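Local coordinates for protein ofchtiv-allosamidin (Ostrinia furnacalis, PDB 6JMB) that is a group IV insect chitinase of glycoside hydrolase family 18 that probably hydrolyses chitin and binds the inhibitor allosamidin, at residues T18-F23 against D351-C356; D26-F31 against T67-K72; G61-F66 against L114-D119; L159-A164 against K183-I188. All blocks are in the same frame, centred on the assembly; numbering follows the deposited sequence.

Interaction 1 of 4, residues T18-F23 against D351-C356; sequences TGLGKF and DFHGLC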
loop_
_atom_site.group_PDB
_atom_site.type_symbol
_atom_site.label_atom_id
_atom_site.label_comp_id
_atom_site.label_asym_id
_atom_site.label_seq_id
_atom_site.Cartn_x
_atom_site.Cartn_y
_atom_site.Cartn_z
ATOM N N THR A 18 20.796 6.239 -2.103
ATOM C CA THR A 18 21.823 7.039 -2.749
ATOM C C THR A 18 21.615 7.069 -4.256
ATOM O O THR A 18 20.894 6.242 -4.829
ATOM C CB THR A 18 23.222 6.508 -2.425
ATOM O OG1 THR A 18 23.363 5.190 -2.964
ATOM C CG2 THR A 18 23.439 6.470 -0.917
ATOM N N GLY A 19 22.250 8.060 -4.879
ATOM C CA GLY A 19 22.298 8.124 -6.330
ATOM C C GLY A 19 20.912 8.169 -6.933
ATOM O O GLY A 19 20.049 8.947 -6.511
ATOM N N LEU A 20 20.694 7.312 -7.931
ATOM C CA LEU A 20 19.441 7.317 -8.675
ATOM C C LEU A 20 18.271 6.744 -7.886
ATOM O O LEU A 20 17.129 6.870 -8.340
ATOM C CB LEU A 20 19.608 6.569 -9.996
ATOM C CG LEU A 20 20.581 7.222 -10.981
ATOM C CD1 LEU A 20 20.990 6.228 -12.049
ATOM C CD2 LEU A 20 19.956 8.465 -11.603
ATOM N N GLY A 21 18.518 6.134 -6.729
ATOM C CA GLY A 21 17.438 5.620 -5.907
ATOM C C GLY A 21 16.910 6.619 -4.898
ATOM O O GLY A 21 15.820 6.434 -4.350
ATOM N N LYS A 22 17.676 7.675 -4.636
ATOM C CA LYS A 22 17.280 8.672 -3.648
ATOM C C LYS A 22 15.990 9.353 -4.080
ATOM O O LYS A 22 15.868 9.810 -5.218
ATOM C CB LYS A 22 18.388 9.714 -3.506
ATOM C CG LYS A 22 18.140 10.742 -2.414
ATOM C CD LYS A 22 19.346 11.665 -2.264
ATOM C CE LYS A 22 19.020 12.900 -1.441
ATOM N NZ LYS A 22 18.623 12.569 -0.047
ATOM N N PHE A 23 15.018 9.417 -3.174
ATOM C CA PHE A 23 13.726 10.016 -3.491
ATOM C C PHE A 23 13.315 10.868 -2.302
ATOM O O PHE A 23 13.011 10.337 -1.229
ATOM C CB PHE A 23 12.678 8.942 -3.799
ATOM C CG PHE A 23 11.385 9.481 -4.360
ATOM C CD1 PHE A 23 10.464 10.109 -3.537
ATOM C CD2 PHE A 23 11.081 9.329 -5.701
ATOM C CE1 PHE A 23 9.270 10.594 -4.047
ATOM C CE2 PHE A 23 9.891 9.806 -6.218
ATOM C CZ PHE A 23 8.985 10.440 -5.389
ATOM N N ASP A 351 9.235 4.483 -11.785
ATOM C CA ASP A 351 10.403 4.923 -12.551
ATOM C C ASP A 351 10.366 6.452 -12.620
ATOM O O ASP A 351 10.067 7.067 -13.647
ATOM C CB ASP A 351 10.438 4.265 -13.923
ATOM C CG ASP A 351 11.685 4.615 -14.713
ATOM O OD1 ASP A 351 12.720 4.963 -14.108
ATOM O OD2 ASP A 351 11.619 4.536 -15.958
ATOM N N PHE A 352 10.666 7.066 -11.472
ATOM C CA PHE A 352 10.484 8.507 -11.334
ATOM C C PHE A 352 11.460 9.304 -12.188
ATOM O O PHE A 352 11.139 10.427 -12.595
ATOM C CB PHE A 352 10.470 8.945 -9.861
ATOM C CG PHE A 352 11.741 8.661 -9.094
ATOM C CD1 PHE A 352 12.005 7.395 -8.596
ATOM C CD2 PHE A 352 12.635 9.683 -8.809
ATOM C CE1 PHE A 352 13.162 7.141 -7.854
ATOM C CE2 PHE A 352 13.790 9.436 -8.073
ATOM C CZ PHE A 352 14.053 8.166 -7.598
ATOM N N HIS A 353 12.620 8.735 -12.508
ATOM C CA HIS A 353 13.588 9.381 -13.385
ATOM C C HIS A 353 13.379 9.037 -14.857
ATOM O O HIS A 353 14.115 9.553 -15.709
ATOM C CB HIS A 353 15.017 8.978 -12.998
ATOM C CG HIS A 353 15.487 9.528 -11.685
ATOM N ND1 HIS A 353 15.266 10.833 -11.292
ATOM C CD2 HIS A 353 16.201 8.951 -10.688
ATOM C CE1 HIS A 353 15.816 11.031 -10.107
ATOM N NE2 HIS A 353 16.389 9.904 -9.718
ATOM N N GLY A 354 12.424 8.167 -15.180
ATOM C CA GLY A 354 12.175 7.811 -16.565
ATOM C C GLY A 354 13.308 7.065 -17.231
ATOM O O GLY A 354 13.476 7.163 -18.453
ATOM N N LEU A 355 14.081 6.297 -16.462
ATOM C CA LEU A 355 15.236 5.596 -17.010
ATOM C C LEU A 355 14.848 4.412 -17.882
ATOM O O LEU A 355 15.694 3.913 -18.634
ATOM C CB LEU A 355 16.143 5.120 -15.879
ATOM C CG LEU A 355 16.645 6.206 -14.934
ATOM C CD1 LEU A 355 17.548 5.612 -13.863
ATOM C CD2 LEU A 355 17.372 7.292 -15.719
ATOM N N CYS A 356 13.601 3.954 -17.809
ATOM C CA CYS A 356 13.174 2.755 -18.517
ATOM C C CYS A 356 12.441 3.042 -19.823
ATOM O O CYS A 356 11.894 2.115 -20.431
ATOM C CB CYS A 356 12.352 1.855 -17.593
ATOM S SG CYS A 356 13.358 1.224 -16.226
HETATM O O HOH W 1 17.614 10.061 -7.226
#

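Interaction 2 of 4, residues D26-F31 against T67-K72; sequences DDIDPF and TSLKEK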
loop_
_atom_site.group_PDB
_atom_site.type_symbol
_atom_site.label_atom_id
_atom_site.label_comp_id
_atom_site.label_asym_id
_atom_site.label_seq_id
_atom_site.Cartn_x
_atom_site.Cartn_y
_atom_site.Cartn_z
ATOM N N ASP A 26 10.933 16.645 -2.713
ATOM C CA ASP A 26 10.896 17.421 -3.947
ATOM C C ASP A 26 10.965 16.569 -5.210
ATOM O O ASP A 26 10.959 17.129 -6.312
ATOM C CB ASP A 26 11.928 18.555 -3.946
ATOM C CG ASP A 26 13.363 18.066 -3.981
ATOM O OD1 ASP A 26 13.608 16.845 -4.072
ATOM O OD2 ASP A 26 14.264 18.930 -3.918
ATOM N N ASP A 27 11.028 15.246 -5.079
ATOM C CA ASP A 27 10.860 14.344 -6.211
ATOM C C ASP A 27 9.401 14.021 -6.490
ATOM O O ASP A 27 9.098 13.433 -7.532
ATOM C CB ASP A 27 11.632 13.047 -5.961
ATOM C CG ASP A 27 13.123 13.225 -6.134
ATOM O OD1 ASP A 27 13.550 13.543 -7.267
ATOM O OD2 ASP A 27 13.870 13.068 -5.151
ATOM N N ILE A 28 8.499 14.392 -5.591
ATOM C CA ILE A 28 7.077 14.115 -5.753
ATOM C C ILE A 28 6.488 15.093 -6.756
ATOM O O ILE A 28 6.727 16.304 -6.678
ATOM C CB ILE A 28 6.352 14.237 -4.405
ATOM C CG1 ILE A 28 6.875 13.186 -3.425
ATOM C CG2 ILE A 28 4.839 14.121 -4.595
ATOM C CD1 ILE A 28 6.342 13.338 -2.022
ATOM N N ASP A 29 5.700 14.565 -7.692
ATOM C CA ASP A 29 4.886 15.404 -8.557
ATOM C C ASP A 29 3.517 15.521 -7.906
ATOM O O ASP A 29 2.739 14.554 -7.948
ATOM C CB ASP A 29 4.759 14.778 -9.934
ATOM C CG ASP A 29 4.089 15.708 -10.930
ATOM O OD1 ASP A 29 3.234 16.520 -10.519
ATOM O OD2 ASP A 29 4.425 15.632 -12.125
ATOM N N PRO A 30 3.168 16.665 -7.319
ATOM C CA PRO A 30 1.911 16.757 -6.566
ATOM C C PRO A 30 0.666 16.808 -7.435
ATOM O O PRO A 30 -0.441 16.792 -6.886
ATOM C CB PRO A 30 2.079 18.051 -5.767
ATOM C CG PRO A 30 2.972 18.891 -6.630
ATOM C CD PRO A 30 3.920 17.932 -7.316
ATOM N N PHE A 31 0.803 16.885 -8.757
ATOM C CA PHE A 31 -0.358 16.857 -9.636
ATOM C C PHE A 31 -0.697 15.460 -10.136
ATOM O O PHE A 31 -1.690 15.299 -10.850
ATOM C CB PHE A 31 -0.158 17.812 -10.814
ATOM C CG PHE A 31 -0.347 19.254 -10.450
ATOM C CD1 PHE A 31 -1.619 19.767 -10.260
ATOM C CD2 PHE A 31 0.744 20.093 -10.291
ATOM C CE1 PHE A 31 -1.805 21.098 -9.926
ATOM C CE2 PHE A 31 0.562 21.427 -9.950
ATOM C CZ PHE A 31 -0.716 21.922 -9.772
ATOM N N THR A 67 3.845 18.753 3.407
ATOM C CA THR A 67 2.556 19.434 3.332
ATOM C C THR A 67 2.631 20.697 2.489
ATOM O O THR A 67 1.612 21.116 1.929
ATOM C CB THR A 67 1.979 19.719 4.721
ATOM O OG1 THR A 67 2.861 20.597 5.432
ATOM C CG2 THR A 67 1.806 18.422 5.505
ATOM N N SER A 68 3.823 21.279 2.344
ATOM C CA SER A 68 3.990 22.449 1.490
ATOM C C SER A 68 3.830 22.134 0.011
ATOM O O SER A 68 3.810 23.070 -0.797
ATOM C CB SER A 68 5.342 23.111 1.748
ATOM O OG SER A 68 5.345 23.724 3.028
ATOM N N LEU A 69 3.722 20.856 -0.367
ATOM C CA LEU A 69 3.354 20.537 -1.741
ATOM C C LEU A 69 2.016 21.156 -2.127
ATOM O O LEU A 69 1.753 21.341 -3.320
ATOM C CB LEU A 69 3.317 19.021 -1.941
ATOM C CG LEU A 69 4.666 18.301 -1.866
ATOM C CD1 LEU A 69 4.459 16.794 -1.720
ATOM C CD2 LEU A 69 5.529 18.622 -3.087
ATOM N N LYS A 70 1.171 21.488 -1.145
ATOM C CA LYS A 70 -0.081 22.181 -1.430
ATOM C C LYS A 70 0.144 23.589 -1.968
ATOM O O LYS A 70 -0.782 24.173 -2.543
ATOM C CB LYS A 70 -0.961 22.212 -0.181
ATOM C CG LYS A 70 -1.487 20.842 0.203
ATOM C CD LYS A 70 -2.396 20.920 1.419
ATOM C CE LYS A 70 -1.597 21.066 2.706
ATOM N NZ LYS A 70 -2.503 21.026 3.886
ATOM N N GLU A 71 1.348 24.141 -1.809
ATOM C CA GLU A 71 1.643 25.429 -2.426
ATOM C C GLU A 71 1.728 25.310 -3.941
ATOM O O GLU A 71 1.466 26.286 -4.652
ATOM C CB GLU A 71 2.937 26.006 -1.856
ATOM C CG GLU A 71 2.781 26.588 -0.461
ATOM C CD GLU A 71 4.092 26.663 0.293
ATOM O OE1 GLU A 71 4.072 26.539 1.538
ATOM O OE2 GLU A 71 5.143 26.844 -0.357
ATOM N N LYS A 72 2.080 24.129 -4.452
ATOM C CA LYS A 72 2.108 23.906 -5.894
ATOM C C LYS A 72 0.756 23.431 -6.418
ATOM O O LYS A 72 0.273 23.928 -7.439
ATOM C CB LYS A 72 3.208 22.905 -6.260
ATOM C CG LYS A 72 3.409 22.729 -7.765
ATOM C CD LYS A 72 3.693 24.058 -8.464
ATOM C CE LYS A 72 3.964 23.860 -9.954
ATOM N NZ LYS A 72 4.189 25.151 -10.672
#

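Interaction 3 of 4, residues G61-F66 against L114-D119; sequences GNFKQF and LEYNFD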
loop_
_atom_site.group_PDB
_atom_site.type_symbol
_atom_site.label_atom_id
_atom_site.label_comp_id
_atom_site.label_asym_id
_atom_site.label_seq_id
_atom_site.Cartn_x
_atom_site.Cartn_y
_atom_site.Cartn_z
ATOM N N GLY A 61 12.685 19.368 8.855
ATOM C CA GLY A 61 11.477 19.962 8.318
ATOM C C GLY A 61 10.735 19.130 7.302
ATOM O O GLY A 61 9.984 19.689 6.497
ATOM N N ASN A 62 10.891 17.804 7.332
ATOM C CA ASN A 62 10.333 16.981 6.262
ATOM C C ASN A 62 8.806 16.950 6.284
ATOM O O ASN A 62 8.178 16.963 5.220
ATOM C CB ASN A 62 10.922 15.575 6.298
ATOM C CG ASN A 62 11.050 14.963 4.919
ATOM O OD1 ASN A 62 11.571 15.589 3.997
ATOM N ND2 ASN A 62 10.581 13.731 4.773
ATOM N N PHE A 63 8.187 16.886 7.474
ATOM C CA PHE A 63 6.729 16.960 7.552
ATOM C C PHE A 63 6.228 18.195 6.817
ATOM O O PHE A 63 5.304 18.123 5.998
ATOM C CB PHE A 63 6.273 17.100 9.009
ATOM C CG PHE A 63 6.309 15.835 9.851
ATOM C CD1 PHE A 63 6.047 14.567 9.342
ATOM C CD2 PHE A 63 6.551 15.957 11.209
ATOM C CE1 PHE A 63 6.059 13.446 10.194
ATOM C CE2 PHE A 63 6.568 14.853 12.052
ATOM C CZ PHE A 63 6.319 13.599 11.552
ATOM N N LYS A 64 6.827 19.353 7.127
ATOM C CA LYS A 64 6.352 20.614 6.573
ATOM C C LYS A 64 6.692 20.750 5.093
ATOM O O LYS A 64 5.902 21.318 4.334
ATOM C CB LYS A 64 6.931 21.775 7.383
ATOM C CG LYS A 64 6.425 23.145 6.968
ATOM C CD LYS A 64 4.933 23.293 7.230
ATOM C CE LYS A 64 4.495 24.742 7.075
ATOM N NZ LYS A 64 3.028 24.868 6.885
ATOM N N GLN A 65 7.841 20.231 4.657
ATOM C CA GLN A 65 8.134 20.246 3.227
ATOM C C GLN A 65 7.088 19.446 2.465
ATOM O O GLN A 65 6.633 19.860 1.391
ATOM C CB GLN A 65 9.520 19.669 2.964
ATOM C CG GLN A 65 10.662 20.570 3.381
ATOM C CD GLN A 65 12.006 19.949 3.078
ATOM O OE1 GLN A 65 12.885 19.891 3.939
ATOM N NE2 GLN A 65 12.170 19.466 1.849
ATOM N N PHE A 66 6.674 18.311 3.034
ATOM C CA PHE A 66 5.670 17.458 2.411
ATOM C C PHE A 66 4.329 18.171 2.303
ATOM O O PHE A 66 3.717 18.202 1.230
ATOM C CB PHE A 66 5.553 16.173 3.234
ATOM C CG PHE A 66 4.627 15.135 2.653
ATOM C CD1 PHE A 66 5.078 14.229 1.702
ATOM C CD2 PHE A 66 3.318 15.041 3.093
ATOM C CE1 PHE A 66 4.231 13.254 1.192
ATOM C CE2 PHE A 66 2.462 14.072 2.580
ATOM C CZ PHE A 66 2.927 13.178 1.634
ATOM N N LEU A 114 -2.156 19.382 12.945
ATOM C CA LEU A 114 -2.341 20.826 12.841
ATOM C C LEU A 114 -1.008 21.562 12.778
ATOM O O LEU A 114 -0.856 22.502 11.988
ATOM C CB LEU A 114 -3.192 21.335 14.004
ATOM C CG LEU A 114 -4.634 20.815 14.033
ATOM C CD1 LEU A 114 -5.348 21.230 15.317
ATOM C CD2 LEU A 114 -5.406 21.300 12.809
ATOM N N GLU A 115 -0.030 21.148 13.584
ATOM C CA GLU A 115 1.222 21.896 13.631
ATOM C C GLU A 115 2.021 21.755 12.342
ATOM O O GLU A 115 2.738 22.685 11.955
ATOM C CB GLU A 115 2.047 21.508 14.856
ATOM C CG GLU A 115 2.782 20.197 14.755
ATOM C CD GLU A 115 3.540 19.864 16.025
ATOM O OE1 GLU A 115 4.422 20.657 16.399
ATOM O OE2 GLU A 115 3.249 18.814 16.644
ATOM N N TYR A 116 1.893 20.627 11.652
ATOM C CA TYR A 116 2.634 20.390 10.421
ATOM C C TYR A 116 1.790 20.600 9.175
ATOM O O TYR A 116 2.290 20.396 8.069
ATOM C CB TYR A 116 3.270 18.992 10.439
ATOM C CG TYR A 116 4.240 18.821 11.593
ATOM C CD1 TYR A 116 5.361 19.636 11.707
ATOM C CD2 TYR A 116 4.024 17.865 12.576
ATOM C CE1 TYR A 116 6.243 19.493 12.771
ATOM C CE2 TYR A 116 4.902 17.717 13.646
ATOM C CZ TYR A 116 6.008 18.538 13.731
ATOM O OH TYR A 116 6.887 18.402 14.787
ATOM N N ASN A 117 0.531 21.009 9.334
ATOM C CA ASN A 117 -0.363 21.364 8.230
ATOM C C ASN A 117 -0.796 20.162 7.387
ATOM O O ASN A 117 -0.993 20.284 6.171
ATOM C CB ASN A 117 0.198 22.491 7.352
ATOM C CG ASN A 117 -0.873 23.165 6.528
ATOM O OD1 ASN A 117 -2.009 23.318 6.976
ATOM N ND2 ASN A 117 -0.521 23.558 5.311
ATOM N N PHE A 118 -0.957 19.002 8.013
ATOM C CA PHE A 118 -1.589 17.876 7.346
ATOM C C PHE A 118 -3.100 18.091 7.271
ATOM O O PHE A 118 -3.680 18.884 8.020
ATOM C CB PHE A 118 -1.293 16.575 8.099
ATOM C CG PHE A 118 0.112 16.062 7.909
ATOM C CD1 PHE A 118 0.474 15.395 6.744
ATOM C CD2 PHE A 118 1.066 16.226 8.908
ATOM C CE1 PHE A 118 1.765 14.921 6.575
ATOM C CE2 PHE A 118 2.364 15.751 8.747
ATOM C CZ PHE A 118 2.715 15.099 7.576
ATOM N N ASP A 119 -3.743 17.358 6.362
ATOM C CA ASP A 119 -5.184 17.457 6.171
ATOM C C ASP A 119 -5.951 16.305 6.795
ATOM O O ASP A 119 -7.182 16.259 6.679
ATOM C CB ASP A 119 -5.509 17.549 4.680
ATOM C CG ASP A 119 -4.859 18.735 4.037
ATOM O OD1 ASP A 119 -5.258 19.875 4.363
ATOM O OD2 ASP A 119 -3.923 18.539 3.235
HETATM O O HOH W 2 2.630 23.234 4.835
#

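Interaction 4 of 4, residues L159-A164 against K183-I188; sequences LLLTVA and KYVDYI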
loop_
_atom_site.group_PDB
_atom_site.type_symbol
_atom_site.label_atom_id
_atom_site.label_comp_id
_atom_site.label_asym_id
_atom_site.label_seq_id
_atom_site.Cartn_x
_atom_site.Cartn_y
_atom_site.Cartn_z
ATOM N N LEU A 159 -11.074 17.641 9.154
ATOM C CA LEU A 159 -9.955 16.781 8.799
ATOM C C LEU A 159 -10.436 15.441 8.251
ATOM O O LEU A 159 -11.519 14.958 8.592
ATOM C CB LEU A 159 -9.078 16.543 10.028
ATOM C CG LEU A 159 -8.332 17.790 10.510
ATOM C CD1 LEU A 159 -7.742 17.536 11.880
ATOM C CD2 LEU A 159 -7.244 18.190 9.520
ATOM N N LEU A 160 -9.608 14.846 7.396
ATOM C CA LEU A 160 -9.894 13.540 6.823
ATOM C C LEU A 160 -9.442 12.432 7.767
ATOM O O LEU A 160 -8.489 12.589 8.534
ATOM C CB LEU A 160 -9.155 13.377 5.494
ATOM C CG LEU A 160 -9.576 14.320 4.367
ATOM C CD1 LEU A 160 -8.614 14.211 3.195
ATOM C CD2 LEU A 160 -10.993 14.006 3.927
ATOM N N LEU A 161 -10.144 11.303 7.701
ATOM C CA LEU A 161 -9.772 10.090 8.422
ATOM C C LEU A 161 -9.893 8.926 7.454
ATOM O O LEU A 161 -10.983 8.663 6.933
ATOM C CB LEU A 161 -10.689 9.855 9.630
ATOM C CG LEU A 161 -10.411 8.559 10.401
ATOM C CD1 LEU A 161 -9.023 8.579 11.029
ATOM C CD2 LEU A 161 -11.483 8.329 11.462
ATOM N N THR A 162 -8.787 8.233 7.209
ATOM C CA THR A 162 -8.775 7.088 6.306
ATOM C C THR A 162 -8.098 5.914 6.993
ATOM O O THR A 162 -7.472 6.062 8.045
ATOM C CB THR A 162 -8.046 7.421 4.997
ATOM O OG1 THR A 162 -6.654 7.648 5.264
ATOM C CG2 THR A 162 -8.641 8.663 4.356
ATOM N N VAL A 163 -8.251 4.727 6.401
ATOM C CA VAL A 163 -7.559 3.537 6.873
ATOM C C VAL A 163 -6.940 2.807 5.692
ATOM O O VAL A 163 -7.354 2.966 4.542
ATOM C CB VAL A 163 -8.479 2.575 7.658
ATOM C CG1 VAL A 163 -8.953 3.217 8.962
ATOM C CG2 VAL A 163 -9.656 2.125 6.783
ATOM N N ALA A 164 -5.927 2.007 6.002
ATOM C CA ALA A 164 -5.391 0.997 5.101
ATOM C C ALA A 164 -5.652 -0.347 5.754
ATOM O O ALA A 164 -5.401 -0.510 6.953
ATOM C CB ALA A 164 -3.887 1.180 4.910
ATOM N N LYS A 183 -18.083 3.253 8.090
ATOM C CA LYS A 183 -18.991 4.316 8.514
ATOM C C LYS A 183 -18.249 5.600 8.855
ATOM O O LYS A 183 -18.725 6.700 8.547
ATOM C CB LYS A 183 -19.790 3.831 9.725
ATOM C CG LYS A 183 -20.670 4.873 10.386
ATOM C CD LYS A 183 -21.580 4.192 11.397
ATOM C CE LYS A 183 -22.575 5.160 12.006
ATOM N NZ LYS A 183 -23.403 4.487 13.050
ATOM N N TYR A 184 -17.079 5.484 9.484
ATOM C CA TYR A 184 -16.388 6.617 10.084
ATOM C C TYR A 184 -15.291 7.200 9.213
ATOM O O TYR A 184 -14.760 8.267 9.546
ATOM C CB TYR A 184 -15.764 6.187 11.412
ATOM C CG TYR A 184 -16.805 5.744 12.386
ATOM C CD1 TYR A 184 -17.792 6.620 12.789
ATOM C CD2 TYR A 184 -16.829 4.450 12.871
ATOM C CE1 TYR A 184 -18.756 6.234 13.670
ATOM C CE2 TYR A 184 -17.801 4.044 13.752
ATOM C CZ TYR A 184 -18.766 4.946 14.147
ATOM O OH TYR A 184 -19.752 4.570 15.032
ATOM N N VAL A 185 -14.929 6.538 8.127
ATOM C CA VAL A 185 -13.778 6.950 7.336
ATOM C C VAL A 185 -14.239 7.616 6.049
ATOM O O VAL A 185 -15.341 7.362 5.544
ATOM C CB VAL A 185 -12.811 5.785 7.042
ATOM C CG1 VAL A 185 -12.299 5.183 8.349
ATOM C CG2 VAL A 185 -13.487 4.716 6.180
ATOM N N ASP A 186 -13.377 8.481 5.520
ATOM C CA ASP A 186 -13.616 9.046 4.199
ATOM C C ASP A 186 -13.464 7.991 3.112
ATOM O O ASP A 186 -14.214 7.991 2.129
ATOM C CB ASP A 186 -12.680 10.227 3.976
ATOM C CG ASP A 186 -13.040 11.398 4.854
ATOM O OD1 ASP A 186 -13.995 12.124 4.504
ATOM O OD2 ASP A 186 -12.411 11.573 5.915
ATOM N N TYR A 187 -12.503 7.082 3.269
ATOM C CA TYR A 187 -12.376 5.944 2.370
ATOM C C TYR A 187 -11.506 4.889 3.032
ATOM O O TYR A 187 -10.805 5.155 4.018
ATOM C CB TYR A 187 -11.811 6.321 0.989
ATOM C CG TYR A 187 -10.478 7.022 1.018
ATOM C CD1 TYR A 187 -9.295 6.308 1.218
ATOM C CD2 TYR A 187 -10.391 8.399 0.832
ATOM C CE1 TYR A 187 -8.067 6.954 1.237
ATOM C CE2 TYR A 187 -9.169 9.052 0.851
ATOM C CZ TYR A 187 -8.011 8.323 1.059
ATOM O OH TYR A 187 -6.795 8.971 1.091
ATOM N N ILE A 188 -11.582 3.688 2.468
ATOM C CA ILE A 188 -10.798 2.534 2.889
ATOM C C ILE A 188 -9.814 2.203 1.775
ATOM O O ILE A 188 -10.219 1.912 0.640
ATOM C CB ILE A 188 -11.708 1.331 3.175
ATOM C CG1 ILE A 188 -12.619 1.612 4.367
ATOM C CG2 ILE A 188 -10.879 0.092 3.433
ATOM C CD1 ILE A 188 -13.577 0.479 4.670
HETATM O O HOH W 3 -5.188 7.574 2.814
#

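Interaction 1 of 4, residues T18-F23 against D351-C356
His353 NE2 and the backbone oxygens of Gly19 and Lys22 grip one water, water 1, between the two loops. The water donates to Lys22 O at 2.7 Å and to Gly19 O at 2.8 Å. Its bond to His353 NE2 is 2.8 Å long and lies at the edge of the imidazole, in the ring plane. The same ring turns another part of its edge to Leu20, with CD2 at 3.3 Å from Leu20 O.

Next to this polar patch, Phe23 and Phe352 form an edge-to-face pair. The edge of Phe23 comes down on the face of Phe352, with the planes at 79°. Phe23 CD2 lies over the centre of that face and is 3.5 Å from Phe352 CG. Phe352 CG sits between its backbone N and carbonyl carbon (chi1 61°), which swings the ring toward the 18-23 loop. At the outer margin, Leu20 CD1 touches Leu355 CD1 at 3.9 Å.

The 351-356 loop is shaped by its own aspartate. A type I turn runs from Asp351 to Gly354. Asp351 OD2 accepts from Cys356 N at 2.8 Å, and OD1 accepts from Leu355 N at 3.0 Å. Both donors come on the syn side, somewhat out of the carboxylate plane. Cys356 is also tied by its disulfide to Cys290 of helix 286-295.

No clear direct hydrogen bond joins the segments. Cohesion comes mainly from a buried aromatic pair and a shared water, with the leucines at the edge. The carboxylate, turn and disulfide probably help hold the form of the loop that presents Phe352 and His353.

Interaction 2 of 4, residues D26-F31 against T67-K72
Pro30 and Leu69 face each other at the centre of this contact, with Pro30 CB 4.1 Å from Leu69 CB. Both side chains leave their backbones toward the opposite segment. The other pairs are arranged around this one.

Ile28 and Leu69 cross at about a right angle. A single methyl of the leucine does the touching. Leu69 CD1 is 3.9 Å from Ile28 CG2 and equally close to Ile28 CD1, so it fits between the two ends of the isoleucine. Further along, the pyrrolidine ring lies obliquely against the lysine stem, with Pro30 CG 4.0 Å from Lys72 CG.

Lys72 has CG anti to its backbone N (chi1 -174°) and then bends at chi2, 56°. Its methylene groups thus lie beside Pro30 and Phe31, while the amine extends away from residues 26-31. The Phe31 ring crosses this chain at about a right angle. Phe31 CE2 is 3.8 Å from Lys72 CG, and Phe31 CZ comes to 3.2 Å from Lys72 O. This outer part of the contact is exposed.

No hydrogen bond crosses between the segments. An Asx turn shapes one side: Phe31 N donates to Asp29 OD1 at 3.0 Å. Pro30 O is held by Asn73, just beyond the other segment. On the inner side, Ile28 also packs on Phe23.

Residues 26-31 lead toward strand 35-43, and residues 67-72 toward strand 77-83. The two strands are parallel neighbours. Apolar packing between the connections that feed them is in keeping with the TIM barrel of family 18.

Interaction 3 of 4, residues G61-F66 against L114-D119
Phe63 packs against two aromatic side chains, Tyr116 and Phe118. Phe63 CG is anti to the carbonyl carbon (chi1 -77°), which directs the ring at Tyr116. Its CD2 lies over the centre of the Tyr116 ring, 3.4 Å from Tyr116 CE2. The two planes meet obliquely at 46°. Phe118 instead points its edge at Phe63 in an offset edge-to-face pair, with Phe118 CZ 3.8 Å from Phe63 CD1. Phe118 also reaches Phe66, where CE1 is 3.8 Å from Phe66 CD2.

On the exposed side, water 2 accepts from Lys64 NZ at 2.7 Å and from Asn117 ND2 at 3.2 Å.

CG of Glu115 lies over the opposite face of Tyr116, off centre. A serine in place of Tyr116 lacks the ring, which would probably leave Phe63 CD2 without its support and open a gap beside helix 62-67. Asn117, with positive phi, closes helix 99-116 in a Schellman motif. Farther out, Tyr38 of strand 35-43 meets Phe63, Phe66 and Phe118.

This aromatic cluster joins helix 62-67 to the end of helix 99-116 and the loop after it, outside the barrel. Phe118 lies just before strand 120-124, and Asp119 begins the DxxDxDxE motif of family 18 chitinases.

Interaction 4 of 4, residues L159-A164 against K183-I188
Thr162 sets its methyl over one face of the Tyr187 ring. CG2 is 3.5 Å from the centroid of Tyr187, a CH-pi contact. The side chains point the same way. Tyr187 CG takes the crowded position between backbone N and carbonyl carbon (chi1 56°), which lays the ring beside the threonine. Water 3 bridges their polar ends, 2.9 Å from Thr162 OG1 and 2.7 Å from Tyr187 OH. Thr162 OG1 is also hydrogen-bonded to Asp122. An alanine at Tyr187 has neither ring nor hydroxyl, so the Thr162 methyl would probably lose its cover and water 3 one of its partners.

Leu161 and Asp186 clasp each other through two hydrogen bonds. Asp186 N donates to Leu161 O at 2.8 Å. Leu161 N donates to Asp186 OD2 at 2.9 Å and nearly straight, 169°. The carboxylate appears to replace a backbone acceptor and also pairs with Arg151. Leu160 CD2 packs on it, 3.4 Å from Asp186 CG. Tyr187 N is buried with no partner in the model.

On the other face of the sheet, Val163 CG2 touches Ile188 CG1 at 3.9 Å. Val181 of helix 178-184 covers both residues. Tyr187 reaches inward to Val7 and Leu79.

The parallel strands 160-165 and 187-190, linked through helices, form a beta-alpha-beta crossover of the TIM barrel. Ala164, in the first strand, lines the allosamizoline pocket.

Interaction 4 is the buried one: neighbouring barrel strands tied by two hydrogen bonds to Asp186, with a polar and aromatic inner side. Interactions 1, 2 and 3 are partly buried and lack clear direct hydrogen bonds across their segments. Interactions 1 and 3 combine aromatic pairs with a bridging water; interaction 2 is mainly aliphatic. Phe23 CE1 touches Ile28 CG1 at 3.6 Å, linking interactions 1 and 2. Interactions 2 and 3 share the chain around helix 62-67, and Thr67 OG1 probably bonds Tyr116 O at 2.7 Å. Asp119 O meets Leu160 N at 2.9 Å, carrying interaction 3 into interaction 4. Interactions 1 and 4 lie on opposite sides of the chain's centre.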